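Local coordinates for SnoaL-like domain-containing protein (Burkholderia thailandensis E264, PDB 3H3H) that is of unknown function but has a SnoaL-like domain of the NTF2 clan, whose fold typically encloses a pocket and here lies around an unidentified ligand, at residues R15-A20 with S31-G36; Q46-P51 with G62-E67; R56-V61 with D110-K115; I91-A96 with A101-H106. One frame throughout, in Å; residues are numbered along the deposited sequence.

Contact 1. Residues R15-A20 with S31-G36; sequences REWIDA and SHYADG
Glu-16 lies across the imidazole of His-32, the two side chains crossing at about a right angle where helix 7-22 meets the chain leading into strand 33-34. Its CB rests 3.6 Å from His-32 CE1. CG is held beside the backbone N (chi1 -63°), and from there the extended chain carries CD to 4.1 Å from His-32 CE1. The tip then comes to the ring's edge, close to its plane, with OE1 3.1 Å from His-32 CE1, a carbon, while His-32 ND1 stands 4.0 Å from that oxygen. The other carboxylate oxygen, OE2, accepts from Gln-12 one turn earlier, which would help fix the carboxylate's rotation. Nearer the core, the indole of Trp-17 meets Tyr-33 rim to rim. Trp-17 NE1 donates to Tyr-33 OH over 2.8 Å, a moderately straight bond (N-H...O 153°) with the oxygen close to the indole plane, so both buried polar atoms have a partner. Trp-17 also packs edge-to-face with Phe-105 and Tyr-93, and its side chain is about 4 Å from the unidentified ligand. An N-terminal helix laid against the sheet, with aromatic residues beside a bound molecule, is consistent with the pocket arrangement of NTF2-like folds.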
loop_
_atom_site.group_PDB
_atom_site.type_symbol
_atom_site.label_atom_id
_atom_site.label_comp_id
_atom_site.label_asym_id
_atom_site.label_seq_id
_atom_site.Cartn_x
_atom_site.Cartn_y
_atom_site.Cartn_z
ATOM N N ARG B 15 -11.438 -4.808 -10.169
ATOM C CA ARG B 15 -12.830 -5.164 -10.389
ATOM C C ARG B 15 -13.057 -6.666 -10.212
ATOM O O ARG B 15 -14.068 -7.072 -9.644
ATOM C CB ARG B 15 -13.297 -4.687 -11.776
ATOM C CG ARG B 15 -14.733 -5.056 -12.130
ATOM C CD ARG B 15 -15.781 -3.958 -11.885
ATOM N NE ARG B 15 -17.006 -4.313 -12.577
ATOM C CZ ARG B 15 -17.344 -3.855 -13.781
ATOM N NH1 ARG B 15 -18.472 -4.252 -14.352
ATOM N NH2 ARG B 15 -16.556 -2.994 -14.410
ATOM N N GLU B 16 -12.123 -7.501 -10.662
ATOM C CA GLU B 16 -12.290 -8.939 -10.500
ATOM C C GLU B 16 -12.112 -9.309 -9.045
ATOM O O GLU B 16 -12.874 -10.111 -8.553
ATOM C CB GLU B 16 -11.324 -9.739 -11.375
ATOM C CG GLU B 16 -11.551 -9.504 -12.811
ATOM C CD GLU B 16 -10.566 -10.246 -13.721
ATOM O OE1 GLU B 16 -9.559 -10.804 -13.265
ATOM O OE2 GLU B 16 -10.772 -10.218 -14.933
ATOM N N TRP B 17 -11.128 -8.715 -8.354
ATOM C CA TRP B 17 -10.843 -9.085 -6.975
ATOM C C TRP B 17 -12.001 -8.676 -6.085
ATOM O O TRP B 17 -12.464 -9.465 -5.261
ATOM C CB TRP B 17 -9.550 -8.381 -6.484
ATOM C CG TRP B 17 -9.096 -8.805 -5.177
ATOM C CD1 TRP B 17 -8.250 -9.848 -4.877
ATOM C CD2 TRP B 17 -9.319 -8.111 -3.964
ATOM N NE1 TRP B 17 -8.048 -9.904 -3.518
ATOM C CE2 TRP B 17 -8.620 -8.802 -2.945
ATOM C CE3 TRP B 17 -10.065 -6.984 -3.628
ATOM C CZ2 TRP B 17 -8.675 -8.412 -1.608
ATOM C CZ3 TRP B 17 -10.066 -6.568 -2.293
ATOM C CH2 TRP B 17 -9.406 -7.288 -1.305
ATOM N N ILE B 18 -12.497 -7.446 -6.235
ATOM C CA ILE B 18 -13.660 -6.988 -5.469
ATOM C C ILE B 18 -14.883 -7.877 -5.765
ATOM O O ILE B 18 -15.576 -8.323 -4.858
ATOM C CB ILE B 18 -13.984 -5.538 -5.791
ATOM C CG1 ILE B 18 -12.908 -4.612 -5.254
ATOM C CG2 ILE B 18 -15.389 -5.111 -5.248
ATOM C CD1 ILE B 18 -12.912 -4.423 -3.754
ATOM N N ASP B 19 -15.101 -8.139 -7.029
ATOM C CA ASP B 19 -16.267 -8.945 -7.414
ATOM C C ASP B 19 -16.137 -10.350 -6.877
ATOM O O ASP B 19 -17.153 -10.930 -6.515
ATOM C CB ASP B 19 -16.436 -8.975 -8.915
ATOM C CG ASP B 19 -16.982 -7.660 -9.469
ATOM O OD1 ASP B 19 -17.343 -6.756 -8.694
ATOM O OD2 ASP B 19 -17.036 -7.527 -10.691
ATOM N N ALA B 20 -14.927 -10.903 -6.820
ATOM C CA ALA B 20 -14.750 -12.287 -6.365
ATOM C C ALA B 20 -15.076 -12.389 -4.867
ATOM O O ALA B 20 -15.766 -13.318 -4.419
ATOM C CB ALA B 20 -13.336 -12.784 -6.636
ATOM N N SER B 31 -7.720 -17.514 -7.488
ATOM C CA SER B 31 -7.225 -17.583 -8.853
ATOM C C SER B 31 -6.279 -16.420 -9.130
ATOM O O SER B 31 -5.459 -16.524 -10.007
ATOM C CB SER B 31 -8.353 -17.578 -9.889
ATOM O OG SER B 31 -8.945 -16.296 -10.019
ATOM N N HIS B 32 -6.368 -15.351 -8.347
ATOM C CA HIS B 32 -5.585 -14.200 -8.586
ATOM C C HIS B 32 -4.199 -14.289 -7.940
ATOM O O HIS B 32 -3.420 -13.388 -8.128
ATOM C CB HIS B 32 -6.280 -12.973 -8.027
ATOM C CG HIS B 32 -7.528 -12.665 -8.785
ATOM N ND1 HIS B 32 -7.499 -12.176 -10.082
ATOM C CD2 HIS B 32 -8.826 -12.951 -8.511
ATOM C CE1 HIS B 32 -8.743 -12.084 -10.528
ATOM N NE2 HIS B 32 -9.563 -12.563 -9.607
ATOM N N TYR B 33 -3.989 -15.323 -7.141
ATOM C CA TYR B 33 -2.781 -15.427 -6.299
ATOM C C TYR B 33 -1.871 -16.528 -6.793
ATOM O O TYR B 33 -2.327 -17.566 -7.264
ATOM C CB TYR B 33 -3.189 -15.687 -4.847
ATOM C CG TYR B 33 -3.931 -14.533 -4.175
ATOM C CD1 TYR B 33 -5.300 -14.316 -4.402
ATOM C CD2 TYR B 33 -3.280 -13.624 -3.365
ATOM C CE1 TYR B 33 -5.950 -13.300 -3.836
ATOM C CE2 TYR B 33 -3.922 -12.596 -2.772
ATOM C CZ TYR B 33 -5.280 -12.411 -2.998
ATOM O OH TYR B 33 -6.023 -11.441 -2.364
ATOM N N ALA B 34 -0.576 -16.279 -6.658
ATOM C CA ALA B 34 0.455 -17.236 -6.951
ATOM C C ALA B 34 0.567 -18.297 -5.839
ATOM O O ALA B 34 0.181 -18.057 -4.707
ATOM C CB ALA B 34 1.797 -16.515 -7.097
ATOM N N ASP B 35 1.035 -19.485 -6.201
ATOM C CA ASP B 35 1.346 -20.467 -5.190
ATOM C C ASP B 35 2.345 -19.861 -4.208
ATOM O O ASP B 35 3.295 -19.169 -4.593
ATOM C CB ASP B 35 1.944 -21.723 -5.820
ATOM C CG ASP B 35 0.931 -22.487 -6.682
ATOM O OD1 ASP B 35 -0.254 -22.467 -6.393
ATOM O OD2 ASP B 35 1.366 -23.149 -7.636
ATOM N N GLY B 36 2.123 -20.150 -2.929
ATOM C CA GLY B 36 2.990 -19.700 -1.907
ATOM C C GLY B 36 2.983 -18.220 -1.642
ATOM O O GLY B 36 3.901 -17.700 -1.031
#

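Contact 2. Residues Q46-P51 with G62-E67; sequences QIAGEP and GAYWRE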
loop_
_atom_site.group_PDB
_atom_site.type_symbol
_atom_site.label_atom_id
_atom_site.label_comp_id
_atom_site.label_asym_id
_atom_site.label_seq_id
_atom_site.Cartn_x
_atom_site.Cartn_y
_atom_site.Cartn_z
ATOM N N GLN B 46 -4.129 -10.803 15.080
ATOM C CA GLN B 46 -5.178 -10.917 16.074
ATOM C C GLN B 46 -5.787 -12.277 16.123
ATOM O O GLN B 46 -5.940 -12.846 17.228
ATOM C CB GLN B 46 -6.285 -9.884 15.790
ATOM C CG GLN B 46 -5.831 -8.449 16.019
ATOM C CD GLN B 46 -5.388 -8.174 17.450
ATOM O OE1 GLN B 46 -6.171 -8.298 18.410
ATOM N NE2 GLN B 46 -4.119 -7.780 17.597
ATOM N N ILE B 47 -6.142 -12.793 14.951
ATOM C CA ILE B 47 -6.889 -14.036 14.849
ATOM C C ILE B 47 -6.006 -15.262 14.836
ATOM O O ILE B 47 -6.075 -16.138 15.762
ATOM C CB ILE B 47 -7.759 -14.083 13.614
ATOM C CG1 ILE B 47 -8.689 -12.880 13.605
ATOM C CG2 ILE B 47 -8.562 -15.388 13.632
ATOM C CD1 ILE B 47 -9.551 -12.800 12.388
ATOM N N ALA B 48 -5.169 -15.327 13.807
ATOM C CA ALA B 48 -4.275 -16.463 13.608
ATOM C C ALA B 48 -3.251 -16.588 14.741
ATOM O O ALA B 48 -2.632 -17.642 14.911
ATOM C CB ALA B 48 -3.581 -16.374 12.209
ATOM N N GLY B 49 -3.075 -15.529 15.516
ATOM C CA GLY B 49 -2.148 -15.570 16.653
ATOM C C GLY B 49 -0.712 -15.658 16.186
ATOM O O GLY B 49 0.124 -16.289 16.816
ATOM N N GLU B 50 -0.437 -15.017 15.056
ATOM C CA GLU B 50 0.903 -14.933 14.520
ATOM C C GLU B 50 1.408 -13.499 14.719
ATOM O O GLU B 50 0.940 -12.586 14.041
ATOM C CB GLU B 50 0.885 -15.291 13.035
ATOM C CG GLU B 50 2.184 -14.991 12.372
ATOM C CD GLU B 50 3.323 -15.744 13.009
ATOM O OE1 GLU B 50 3.276 -16.989 12.939
ATOM O OE2 GLU B 50 4.250 -15.091 13.537
ATOM N N PRO B 51 2.344 -13.285 15.654
ATOM C CA PRO B 51 2.883 -11.941 15.909
ATOM C C PRO B 51 3.443 -11.215 14.698
ATOM O O PRO B 51 3.399 -9.991 14.648
ATOM C CB PRO B 51 4.021 -12.214 16.920
ATOM C CG PRO B 51 3.552 -13.383 17.617
ATOM C CD PRO B 51 2.905 -14.260 16.616
ATOM N N GLY B 62 -5.995 -19.567 2.514
ATOM C CA GLY B 62 -7.322 -19.959 2.048
ATOM C C GLY B 62 -8.208 -20.473 3.167
ATOM O O GLY B 62 -9.393 -20.216 3.119
ATOM N N ALA B 63 -7.630 -21.196 4.140
ATOM C CA ALA B 63 -8.396 -21.743 5.272
ATOM C C ALA B 63 -9.060 -20.612 6.040
ATOM O O ALA B 63 -10.202 -20.718 6.444
ATOM C CB ALA B 63 -7.495 -22.592 6.179
ATOM N N TYR B 64 -8.318 -19.536 6.228
ATOM C CA TYR B 64 -8.846 -18.377 6.925
ATOM C C TYR B 64 -9.896 -17.675 6.107
ATOM O O TYR B 64 -10.960 -17.300 6.607
ATOM C CB TYR B 64 -7.731 -17.416 7.296
ATOM C CG TYR B 64 -6.997 -17.907 8.545
ATOM C CD1 TYR B 64 -7.523 -17.713 9.805
ATOM C CD2 TYR B 64 -5.794 -18.629 8.430
ATOM C CE1 TYR B 64 -6.861 -18.210 10.934
ATOM C CE2 TYR B 64 -5.130 -19.100 9.539
ATOM C CZ TYR B 64 -5.651 -18.896 10.775
ATOM O OH TYR B 64 -4.945 -19.393 11.847
ATOM N N TRP B 65 -9.606 -17.475 4.834
ATOM C CA TRP B 65 -10.603 -16.822 4.000
ATOM C C TRP B 65 -11.898 -17.626 3.872
ATOM O O TRP B 65 -13.003 -17.025 3.814
ATOM C CB TRP B 65 -10.008 -16.498 2.634
ATOM C CG TRP B 65 -8.877 -15.506 2.717
ATOM C CD1 TRP B 65 -8.467 -14.843 3.835
ATOM C CD2 TRP B 65 -8.018 -15.111 1.653
ATOM N NE1 TRP B 65 -7.415 -14.042 3.538
ATOM C CE2 TRP B 65 -7.133 -14.159 2.190
ATOM C CE3 TRP B 65 -7.940 -15.438 0.284
ATOM C CZ2 TRP B 65 -6.143 -13.580 1.447
ATOM C CZ3 TRP B 65 -6.973 -14.852 -0.480
ATOM C CH2 TRP B 65 -6.079 -13.919 0.108
ATOM N N ARG B 66 -11.769 -18.952 3.767
ATOM C CA ARG B 66 -12.885 -19.850 3.711
ATOM C C ARG B 66 -13.742 -19.643 4.947
ATOM O O ARG B 66 -14.972 -19.519 4.831
ATOM C CB ARG B 66 -12.428 -21.303 3.549
ATOM C CG ARG B 66 -13.537 -22.354 3.389
ATOM C CD ARG B 66 -12.966 -23.767 3.135
ATOM N NE ARG B 66 -12.109 -23.747 1.971
ATOM C CZ ARG B 66 -10.780 -23.802 1.977
ATOM N NH1 ARG B 66 -10.082 -23.976 3.095
ATOM N NH2 ARG B 66 -10.143 -23.674 0.838
ATOM N N GLU B 67 -13.103 -19.574 6.117
ATOM C CA GLU B 67 -13.854 -19.375 7.331
ATOM C C GLU B 67 -14.443 -17.977 7.446
ATOM O O GLU B 67 -15.579 -17.831 7.936
ATOM C CB GLU B 67 -13.003 -19.714 8.538
ATOM C CG GLU B 67 -13.751 -19.720 9.859
ATOM C CD GLU B 67 -14.908 -20.727 9.955
ATOM O OE1 GLU B 67 -15.011 -21.679 9.141
ATOM O OE2 GLU B 67 -15.731 -20.572 10.861
#
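Tyr-64 reaches out from helix 58-71 and sets the hydroxyl end of its ring against Ala-48, in the last turn of helix 42-48. The Ala-48 methyl lies neither over the ring face nor in line with its edge: CB approaches obliquely, 3.3 Å from Tyr-64 OH and 3.6 Å from Tyr-64 CZ. It is nearly equidistant from the flanking carbons, 4.0 Å to Tyr-64 CE1 and 4.1 Å to Tyr-64 CE2, and so lies to one side of the phenol, near its C-O end. The alanine backbone follows, with CA 3.5 Å from the same hydroxyl oxygen. Ile-47 touches from its short branch, CG2 coming 4.3 Å from Tyr-64 CE1, again at an oblique angle. Both partners point their CB atoms toward the tyrosine, whose CG stands beside the backbone N (chi1 -79°) and directs the ring across to helix 42-48. Just past the contact Gly-49 takes up positive phi as the chain leaves the helix. The neighbouring Trp-65 packs on Tyr-33 and Trp-21, while the Ile-47 side chain is about 4 Å from the unidentified ligand. The two segments bury only 118 Å² between them, near the surface. With a methyl, a branched aliphatic and a phenol and no polar bond, the contact depends on shape and van der Waals contact, which implies a weakly directional join between the two helices.

Contact 3. Residues R56-V61 with D110-K115; sequences RGKEQV and DRRVVK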
loop_
_atom_site.group_PDB
_atom_site.type_symbol
_atom_site.label_atom_id
_atom_site.label_comp_id
_atom_site.label_asym_id
_atom_site.label_seq_id
_atom_site.Cartn_x
_atom_site.Cartn_y
_atom_site.Cartn_z
ATOM N N ARG B 56 1.256 -17.794 4.719
ATOM C CA ARG B 56 1.755 -18.071 3.373
ATOM C C ARG B 56 1.029 -19.215 2.733
ATOM O O ARG B 56 0.765 -20.225 3.360
ATOM C CB ARG B 56 3.235 -18.421 3.422
ATOM C CG ARG B 56 3.893 -18.667 2.107
ATOM C CD ARG B 56 5.418 -18.833 2.287
ATOM N NE ARG B 56 6.092 -18.766 1.006
ATOM C CZ ARG B 56 6.931 -17.819 0.596
ATOM N NH1 ARG B 56 7.318 -16.824 1.383
ATOM N NH2 ARG B 56 7.429 -17.921 -0.626
ATOM N N GLY B 57 0.728 -19.048 1.456
ATOM C CA GLY B 57 0.199 -20.125 0.660
ATOM C C GLY B 57 -1.296 -20.230 0.650
ATOM O O GLY B 57 -1.991 -19.794 1.582
ATOM N N LYS B 58 -1.798 -20.881 -0.402
ATOM C CA LYS B 58 -3.246 -20.989 -0.592
ATOM C C LYS B 58 -3.954 -21.882 0.437
ATOM O O LYS B 58 -5.082 -21.584 0.795
ATOM C CB LYS B 58 -3.539 -21.463 -2.009
ATOM C CG LYS B 58 -3.081 -20.468 -3.062
ATOM C CD LYS B 58 -3.607 -20.806 -4.460
ATOM C CE LYS B 58 -3.352 -19.744 -5.410
ATOM N NZ LYS B 58 -3.801 -19.955 -6.866
ATOM N N GLU B 59 -3.309 -22.949 0.920
ATOM C CA GLU B 59 -3.938 -23.826 1.893
ATOM C C GLU B 59 -4.101 -23.020 3.171
ATOM O O GLU B 59 -5.200 -22.902 3.720
ATOM C CB GLU B 59 -3.092 -25.085 2.149
ATOM C CG GLU B 59 -3.598 -25.933 3.338
ATOM C CD GLU B 59 -2.676 -27.110 3.699
ATOM O OE1 GLU B 59 -1.457 -27.072 3.397
ATOM O OE2 GLU B 59 -3.175 -28.085 4.296
ATOM N N GLN B 60 -3.001 -22.420 3.603
ATOM C CA GLN B 60 -2.997 -21.785 4.923
ATOM C C GLN B 60 -3.851 -20.514 4.910
ATOM O O GLN B 60 -4.698 -20.303 5.777
ATOM C CB GLN B 60 -1.583 -21.473 5.385
ATOM C CG GLN B 60 -1.584 -20.795 6.702
ATOM C CD GLN B 60 -0.208 -20.603 7.264
ATOM O OE1 GLN B 60 0.645 -19.940 6.656
ATOM N NE2 GLN B 60 0.018 -21.156 8.456
ATOM N N VAL B 61 -3.599 -19.645 3.939
ATOM C CA VAL B 61 -4.352 -18.388 3.860
ATOM C C VAL B 61 -5.793 -18.648 3.455
ATOM O O VAL B 61 -6.704 -18.100 4.056
ATOM C CB VAL B 61 -3.683 -17.382 2.904
ATOM C CG1 VAL B 61 -4.537 -16.103 2.883
ATOM C CG2 VAL B 61 -2.244 -17.082 3.357
ATOM N N ASP B 110 4.038 -14.226 -13.522
ATOM C CA ASP B 110 2.808 -14.730 -14.170
ATOM C C ASP B 110 1.597 -13.797 -13.997
ATOM O O ASP B 110 0.462 -14.223 -14.211
ATOM C CB ASP B 110 2.471 -16.141 -13.626
ATOM N N ARG B 111 1.825 -12.547 -13.583
ATOM C CA ARG B 111 0.722 -11.603 -13.286
ATOM C C ARG B 111 -0.237 -12.034 -12.119
ATOM O O ARG B 111 -1.424 -11.664 -12.078
ATOM C CB ARG B 111 -0.100 -11.380 -14.548
ATOM N N ARG B 112 0.227 -12.886 -11.224
ATOM C CA ARG B 112 -0.543 -13.219 -10.063
ATOM C C ARG B 112 0.137 -12.637 -8.832
ATOM O O ARG B 112 1.307 -12.248 -8.865
ATOM C CB ARG B 112 -0.744 -14.713 -9.945
ATOM C CG ARG B 112 -1.457 -15.251 -11.126
ATOM C CD ARG B 112 -2.242 -16.435 -10.804
ATOM N NE ARG B 112 -1.441 -17.574 -10.442
ATOM C CZ ARG B 112 -1.982 -18.739 -10.096
ATOM N NH1 ARG B 112 -1.192 -19.744 -9.786
ATOM N NH2 ARG B 112 -3.322 -18.892 -10.053
ATOM N N VAL B 113 -0.634 -12.535 -7.759
ATOM C CA VAL B 113 -0.199 -11.889 -6.542
ATOM C C VAL B 113 0.732 -12.813 -5.768
ATOM O O VAL B 113 0.360 -13.952 -5.416
ATOM C CB VAL B 113 -1.365 -11.504 -5.662
ATOM C CG1 VAL B 113 -0.846 -10.854 -4.311
ATOM C CG2 VAL B 113 -2.288 -10.537 -6.365
ATOM N N VAL B 114 1.942 -12.331 -5.534
ATOM C CA VAL B 114 2.933 -13.100 -4.787
ATOM C C VAL B 114 3.009 -12.635 -3.342
ATOM O O VAL B 114 3.522 -13.352 -2.488
ATOM C CB VAL B 114 4.308 -13.031 -5.462
ATOM C CG1 VAL B 114 4.245 -13.704 -6.821
ATOM C CG2 VAL B 114 4.903 -11.604 -5.534
ATOM N N LYS B 115 2.551 -11.397 -3.079
ATOM C CA LYS B 115 2.618 -10.827 -1.748
ATOM C C LYS B 115 1.493 -9.785 -1.607
ATOM O O LYS B 115 1.353 -8.930 -2.468
ATOM C CB LYS B 115 3.959 -10.160 -1.452
ATOM C CG LYS B 115 4.097 -9.662 -0.045
ATOM C CD LYS B 115 5.531 -9.174 0.197
ATOM C CE LYS B 115 5.806 -8.814 1.644
ATOM N NZ LYS B 115 7.232 -9.068 2.035
HETATM O O HOH W 1 -2.243 -21.829 -7.977
#
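Lys-58 and Arg-112 bring their charged ends together where the first turn of helix 58-71 comes near the start of strand 113-121 in this NTF2-like fold. Lys-58 NZ stands 3.4 Å from Arg-112 NH2, two donors of like charge whose side chains cross at about a right angle. Nearby carbonyls probably offset the repulsion: the ammonium donates to Tyr-33 O and Leu-30 O, and Arg-112 NH2 to Ser-31 O. An extended lysine chain beyond CG and a bend in the arginine at chi3 (-67°) bring the two groups to this shared spot. The rest is loose. Just 61 Å² is buried, and the side chains of Asp-110 and Arg-111 are unmodelled beyond CB, consistent with mobility. Farther along, Val-114 and Lys-115 form a classic beta bulge opposite His-106, where the chain turns a corner. One water links the two charges, accepting from Lys-58 NZ at 2.7 Å and from Arg-112 NH1 at 3.0 Å.

Contact 4. Residues I91-A96 with A101-H106; sequences IHYRGA and ALEVFH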
loop_
_atom_site.group_PDB
_atom_site.type_symbol
_atom_site.label_atom_id
_atom_site.label_comp_id
_atom_site.label_asym_id
_atom_site.label_seq_id
_atom_site.Cartn_x
_atom_site.Cartn_y
_atom_site.Cartn_z
ATOM N N ILE B 91 -5.419 -1.415 -3.625
ATOM C CA ILE B 91 -6.860 -1.301 -3.686
ATOM C C ILE B 91 -7.332 -0.694 -2.386
ATOM O O ILE B 91 -7.122 -1.257 -1.334
ATOM C CB ILE B 91 -7.562 -2.650 -3.910
ATOM C CG1 ILE B 91 -7.049 -3.322 -5.215
ATOM C CG2 ILE B 91 -9.133 -2.459 -3.985
ATOM C CD1 ILE B 91 -7.781 -4.685 -5.528
ATOM N N HIS B 92 -8.050 0.424 -2.493
ATOM C CA HIS B 92 -8.602 1.125 -1.346
ATOM C C HIS B 92 -10.074 0.788 -1.399
ATOM O O HIS B 92 -10.740 0.973 -2.421
ATOM C CB HIS B 92 -8.287 2.612 -1.500
ATOM C CG HIS B 92 -8.829 3.479 -0.422
ATOM N ND1 HIS B 92 -8.751 3.148 0.914
ATOM C CD2 HIS B 92 -9.442 4.683 -0.489
ATOM C CE1 HIS B 92 -9.308 4.116 1.626
ATOM N NE2 HIS B 92 -9.703 5.075 0.806
ATOM N N TYR B 93 -10.580 0.288 -0.288
ATOM C CA TYR B 93 -11.958 -0.153 -0.257
ATOM C C TYR B 93 -12.495 -0.096 1.139
ATOM O O TYR B 93 -11.757 0.154 2.099
ATOM C CB TYR B 93 -12.048 -1.579 -0.802
ATOM C CG TYR B 93 -11.371 -2.655 0.016
ATOM C CD1 TYR B 93 -10.042 -2.958 -0.150
ATOM C CD2 TYR B 93 -12.098 -3.467 0.903
ATOM C CE1 TYR B 93 -9.472 -3.978 0.552
ATOM C CE2 TYR B 93 -11.518 -4.476 1.594
ATOM C CZ TYR B 93 -10.210 -4.759 1.410
ATOM O OH TYR B 93 -9.629 -5.804 2.121
ATOM N N ARG B 94 -13.813 -0.152 1.230
ATOM C CA ARG B 94 -14.479 -0.240 2.496
ATOM C C ARG B 94 -14.832 -1.676 2.786
ATOM O O ARG B 94 -15.502 -2.322 1.977
ATOM C CB ARG B 94 -15.715 0.643 2.460
ATOM C CG ARG B 94 -16.475 0.648 3.773
ATOM C CD ARG B 94 -17.526 1.753 3.676
ATOM N NE ARG B 94 -18.263 1.917 4.920
ATOM C CZ ARG B 94 -19.357 1.258 5.238
ATOM N NH1 ARG B 94 -19.894 0.370 4.412
ATOM N NH2 ARG B 94 -19.935 1.506 6.407
ATOM N N GLY B 95 -14.321 -2.161 3.923
ATOM C CA GLY B 95 -14.383 -3.559 4.335
ATOM C C GLY B 95 -15.761 -4.024 4.721
ATOM O O GLY B 95 -16.743 -3.260 4.765
ATOM N N ALA B 96 -15.815 -5.335 4.953
ATOM C CA ALA B 96 -17.061 -6.050 5.277
ATOM C C ALA B 96 -17.812 -5.420 6.458
ATOM O O ALA B 96 -19.041 -5.483 6.481
ATOM C CB ALA B 96 -16.773 -7.473 5.564
ATOM N N ALA B 101 -10.064 0.238 4.277
ATOM C CA ALA B 101 -9.021 -0.691 3.955
ATOM C C ALA B 101 -8.196 -0.236 2.788
ATOM O O ALA B 101 -8.633 0.442 1.870
ATOM C CB ALA B 101 -9.632 -2.078 3.594
ATOM N N LEU B 102 -6.963 -0.696 2.810
ATOM C CA LEU B 102 -6.007 -0.409 1.757
ATOM C C LEU B 102 -5.069 -1.612 1.686
ATOM O O LEU B 102 -4.252 -1.893 2.567
ATOM C CB LEU B 102 -5.224 0.856 2.030
ATOM C CG LEU B 102 -4.240 1.336 0.977
ATOM C CD1 LEU B 102 -3.102 0.389 0.580
ATOM C CD2 LEU B 102 -5.024 1.700 -0.328
ATOM N N GLU B 103 -5.235 -2.389 0.602
ATOM C CA GLU B 103 -4.530 -3.618 0.414
ATOM C C GLU B 103 -3.584 -3.455 -0.741
ATOM O O GLU B 103 -3.979 -3.062 -1.826
ATOM C CB GLU B 103 -5.550 -4.769 0.199
ATOM C CG GLU B 103 -5.080 -6.122 0.573
ATOM C CD GLU B 103 -6.184 -6.957 1.202
ATOM O OE1 GLU B 103 -6.232 -8.167 0.936
ATOM O OE2 GLU B 103 -7.087 -6.414 1.874
ATOM N N VAL B 104 -2.322 -3.808 -0.514
ATOM C CA VAL B 104 -1.295 -3.678 -1.512
ATOM C C VAL B 104 -0.981 -5.082 -2.024
ATOM O O VAL B 104 -0.720 -6.016 -1.215
ATOM C CB VAL B 104 -0.045 -3.079 -0.922
ATOM C CG1 VAL B 104 1.017 -2.995 -1.996
ATOM C CG2 VAL B 104 -0.345 -1.631 -0.363
ATOM N N PHE B 105 -0.961 -5.204 -3.361
ATOM C CA PHE B 105 -0.718 -6.472 -3.999
ATOM C C PHE B 105 0.478 -6.384 -4.891
ATOM O O PHE B 105 0.524 -5.569 -5.831
ATOM C CB PHE B 105 -1.902 -6.847 -4.867
ATOM C CG PHE B 105 -3.228 -6.852 -4.148
ATOM C CD1 PHE B 105 -4.004 -5.697 -4.019
ATOM C CD2 PHE B 105 -3.749 -8.028 -3.631
ATOM C CE1 PHE B 105 -5.198 -5.727 -3.364
ATOM C CE2 PHE B 105 -4.980 -8.056 -2.970
ATOM C CZ PHE B 105 -5.707 -6.918 -2.833
ATOM N N HIS B 106 1.469 -7.209 -4.619
ATOM C CA HIS B 106 2.647 -7.305 -5.432
ATOM C C HIS B 106 2.512 -8.474 -6.365
ATOM O O HIS B 106 2.076 -9.555 -5.974
ATOM C CB HIS B 106 3.871 -7.515 -4.604
ATOM C CG HIS B 106 4.188 -6.359 -3.733
ATOM N ND1 HIS B 106 5.058 -5.354 -4.110
ATOM C CD2 HIS B 106 3.702 -6.022 -2.512
ATOM C CE1 HIS B 106 5.109 -4.455 -3.142
ATOM N NE2 HIS B 106 4.310 -4.838 -2.157
#
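Ala-101 O is gripped from opposite faces of its carbonyl plane by Tyr-93 N and by the imidazole of His-92, whose ND1 donates over 2.9 Å. This oxygen, accepting two hydrogen bonds, lies in the antiparallel beta hairpin of strands 88-94 and 100-107, within the NTF2-like sheet. Tyr-93 and Ala-101 form one hydrogen-bonded pair and Ile-91 and Glu-103 another, flanking the non-hydrogen-bonded pair His-92 and Leu-102. On the face bearing Tyr-93, the phenol ring lies flat over the Ala-101 methyl, whose CB sits 3.5 Å from the ring centroid, a CH-pi contact 12° off the normal. CG of Tyr-93 lies between the backbone N and carbonyl carbon (chi1 66°), which folds the ring over the neighbouring strand. Its OH then donates a short bond, 2.6 Å, to Glu-103 OE2 on the syn side, 27° out of the carboxylate plane, and the Glu-103 side chain is about 3 Å from the unidentified ligand. On the other face, His-92 and Leu-102 also meet His-92 and Leu-102, respectively, of the second subunit. Within the chain, Leu-102 CD2 touches His-92 CB at 3.6 Å. Farther along the Tyr-93 face, Ile-91 CD1 lies 3.5 Å from Phe-105 CE1.

In the fold
Contact 4 is the buried one, a hairpin of regular backbone bonds with one face turned to the ligand side and the other to the second subunit. Contact 1 is partly buried and meets it through aromatic rings. Contacts 2 and 3 are surface contacts that share helix 58-71: one is apolar, the other a meeting of charges eased by carbonyls and water. Contact 3 borders contact 1, where the backbones of His-32 and Ala-34 hydrogen-bond to Val-113, and joins contact 4 by backbone bonds between strands 100-107 and 113-121. Contact 2 touches contact 1 through Trp-65 on Tyr-33. Direct side-chain hydrogen bonds cross the segments in contacts 1 and 4, nearer the chain's centre.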